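Glycoside Hydrolase (Bacteroides plebeius, PDB 5T3B) is a family 50 glycoside hydrolase from a human gut bacterium that probably cleaves glycosidic bonds in polysaccharides of the agarose type. Local coordinates at residues A[147-152]-A[174-179]. Numbering follows the deposited sequence.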
loop_
_atom_site.group_PDB
_atom_site.type_symbol
_atom_site.label_atom_id
_atom_site.label_comp_id
_atom_site.label_asym_id
_atom_site.label_seq_id
_atom_site.Cartn_x
_atom_site.Cartn_y
_atom_site.Cartn_z
ATOM N N ASP A 147 -6.627 -14.646 -21.319
ATOM C CA ASP A 147 -8.034 -14.297 -21.160
ATOM C C ASP A 147 -8.336 -13.765 -19.758
ATOM O O ASP A 147 -9.114 -12.847 -19.595
ATOM C CB ASP A 147 -8.898 -15.524 -21.523
ATOM C CG ASP A 147 -10.371 -15.227 -21.638
ATOM O OD1 ASP A 147 -10.742 -14.278 -22.350
ATOM O OD2 ASP A 147 -11.153 -16.008 -21.027
ATOM N N TRP A 148 -7.728 -14.404 -18.771
ATOM C CA TRP A 148 -7.861 -13.956 -17.400
ATOM C C TRP A 148 -7.361 -12.507 -17.212
ATOM O O TRP A 148 -8.063 -11.674 -16.655
ATOM C CB TRP A 148 -7.179 -14.938 -16.479
ATOM C CG TRP A 148 -7.036 -14.476 -15.051
ATOM C CD1 TRP A 148 -8.031 -14.285 -14.134
ATOM C CD2 TRP A 148 -5.825 -14.146 -14.353
ATOM N NE1 TRP A 148 -7.521 -13.877 -12.935
ATOM C CE2 TRP A 148 -6.179 -13.764 -13.053
ATOM C CE3 TRP A 148 -4.476 -14.116 -14.745
ATOM C CZ2 TRP A 148 -5.207 -13.401 -12.117
ATOM C CZ3 TRP A 148 -3.509 -13.737 -13.836
ATOM C CH2 TRP A 148 -3.894 -13.355 -12.561
ATOM N N VAL A 149 -6.187 -12.211 -17.739
ATOM C CA VAL A 149 -5.668 -10.840 -17.599
ATOM C C VAL A 149 -6.557 -9.860 -18.345
ATOM O O VAL A 149 -6.913 -8.788 -17.847
ATOM C CB VAL A 149 -4.193 -10.665 -17.959
ATOM C CG1 VAL A 149 -3.792 -9.244 -17.628
ATOM C CG2 VAL A 149 -3.323 -11.678 -17.241
ATOM N N ALA A 150 -6.949 -10.230 -19.573
ATOM C CA ALA A 150 -7.741 -9.299 -20.381
ATOM C C ALA A 150 -9.088 -9.004 -19.761
ATOM O O ALA A 150 -9.553 -7.844 -19.694
ATOM C CB ALA A 150 -7.876 -9.878 -21.767
ATOM N N LYS A 151 -9.778 -10.080 -19.356
ATOM C CA LYS A 151 -11.047 -9.874 -18.732
ATOM C C LYS A 151 -10.938 -9.091 -17.451
ATOM O O LYS A 151 -11.806 -8.273 -17.136
ATOM C CB LYS A 151 -11.715 -11.215 -18.457
ATOM C CG LYS A 151 -12.368 -11.866 -19.670
ATOM C CD LYS A 151 -12.792 -13.331 -19.377
ATOM C CE LYS A 151 -13.747 -13.823 -20.450
ATOM N NZ LYS A 151 -13.797 -15.316 -20.442
ATOM N N SER A 152 -9.874 -9.401 -16.718
ATOM C CA SER A 152 -9.679 -8.650 -15.476
ATOM C C SER A 152 -9.376 -7.182 -15.663
ATOM O O SER A 152 -9.895 -6.324 -14.917
ATOM C CB SER A 152 -8.573 -9.312 -14.668
ATOM O OG SER A 152 -8.892 -10.644 -14.301
ATOM N N LYS A 174 4.300 -12.514 -14.314
ATOM C CA LYS A 174 4.592 -12.776 -15.740
ATOM C C LYS A 174 3.300 -12.636 -16.578
ATOM O O LYS A 174 3.362 -12.138 -17.677
ATOM C CB LYS A 174 5.226 -14.137 -15.909
ATOM C CG LYS A 174 5.558 -14.461 -17.340
ATOM C CD LYS A 174 6.492 -15.587 -17.488
ATOM C CE LYS A 174 7.043 -15.618 -18.910
ATOM N NZ LYS A 174 6.029 -15.715 -19.978
ATOM N N ALA A 175 2.186 -13.121 -16.063
ATOM C CA ALA A 175 0.929 -13.035 -16.816
ATOM C C ALA A 175 0.610 -11.610 -17.181
ATOM O O ALA A 175 0.277 -11.305 -18.318
ATOM C CB ALA A 175 -0.190 -13.649 -16.023
ATOM N N VAL A 176 0.681 -10.723 -16.214
ATOM C CA VAL A 176 0.367 -9.325 -16.436
ATOM C C VAL A 176 1.460 -8.674 -17.334
ATOM O O VAL A 176 1.148 -7.889 -18.218
ATOM C CB VAL A 176 0.217 -8.587 -15.127
ATOM C CG1 VAL A 176 0.079 -7.115 -15.341
ATOM C CG2 VAL A 176 -0.978 -9.130 -14.356
ATOM N N ASN A 177 2.711 -9.026 -17.079
ATOM C CA ASN A 177 3.800 -8.476 -17.849
ATOM C C ASN A 177 3.674 -8.825 -19.324
ATOM O O ASN A 177 3.813 -7.979 -20.205
ATOM C CB ASN A 177 5.127 -8.933 -17.222
ATOM C CG ASN A 177 6.318 -8.142 -17.707
ATOM O OD1 ASN A 177 6.940 -8.473 -18.716
ATOM N ND2 ASN A 177 6.658 -7.129 -16.961
ATOM N N ASP A 178 3.355 -10.086 -19.589
ATOM C CA ASP A 178 3.178 -10.566 -20.974
ATOM C C ASP A 178 1.989 -9.834 -21.612
ATOM O O ASP A 178 2.039 -9.383 -22.793
ATOM C CB ASP A 178 2.882 -12.074 -20.994
ATOM C CG ASP A 178 4.097 -12.942 -20.708
ATOM O OD1 ASP A 178 5.229 -12.443 -20.755
ATOM O OD2 ASP A 178 3.888 -14.143 -20.438
ATOM N N TYR A 179 0.882 -9.729 -20.890
ATOM C CA TYR A 179 -0.296 -9.054 -21.392
ATOM C C TYR A 179 -0.020 -7.594 -21.761
ATOM O O TYR A 179 -0.409 -7.117 -22.810
ATOM C CB TYR A 179 -1.456 -9.173 -20.401
ATOM C CG TYR A 179 -2.631 -8.288 -20.716
ATOM C CD1 TYR A 179 -3.659 -8.708 -21.550
ATOM C CD2 TYR A 179 -2.677 -7.019 -20.173
ATOM C CE1 TYR A 179 -4.717 -7.777 -21.807
ATOM C CE2 TYR A 179 -3.677 -6.127 -20.377
ATOM C CZ TYR A 179 -4.681 -6.493 -21.173
ATOM O OH TYR A 179 -5.714 -5.569 -21.456
HETATM O O HOH W 1 -9.060 -5.763 -21.450
#
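V149 is the bump of helix 145-158 that enters the hollow offered by A175, V176 and Y179 on helix 169-182. Its two methyls split the work. CG1, anti to the backbone N (chi1 -174°), lies over one face of the Y179 ring in a CH-pi contact, 3.8 Å from the centroid but displaced toward the CB end, with Y179 CG 3.4 Å from V149 CG1. V149 CG2 leans instead toward the preceding turn of helix 169-182, 3.9 Å from A175 CB and close to the carbonyl oxygen of A175. V176 closes one flank of the hollow, its CG2 standing 4.3 Å from V149 CG1. Beside this knob the indole of W148 brings its CZ3 corner, in the plane of the ring, to A175 CB at 4.0 Å; F129 stacks on the same indole, and its NE1 is hydrogen-bonded to Y440 OH. The helices follow successive parallel strands, 120-126 and 163-165, as in the (beta/alpha)8 barrel of GH50 catalytic domains, and their short segments cross at -73° with axes 9.6 Å apart. Small A175 and A150 give the larger side chains room. The Y179 ring reaches along helix 145-158 past V149, so that Y179 CE1 settles 3.8 Å from A150 CB. The Y179 hydroxyl, bonded to S185 O, also receives a weak bond from a water that donates more firmly to A150 O at 2.8 Å. A leucine in place of Y179 would probably leave V149 CG1 without its aromatic face, A150 without the ring beside it and the carbonyl of S185 without the phenol hydroxyl.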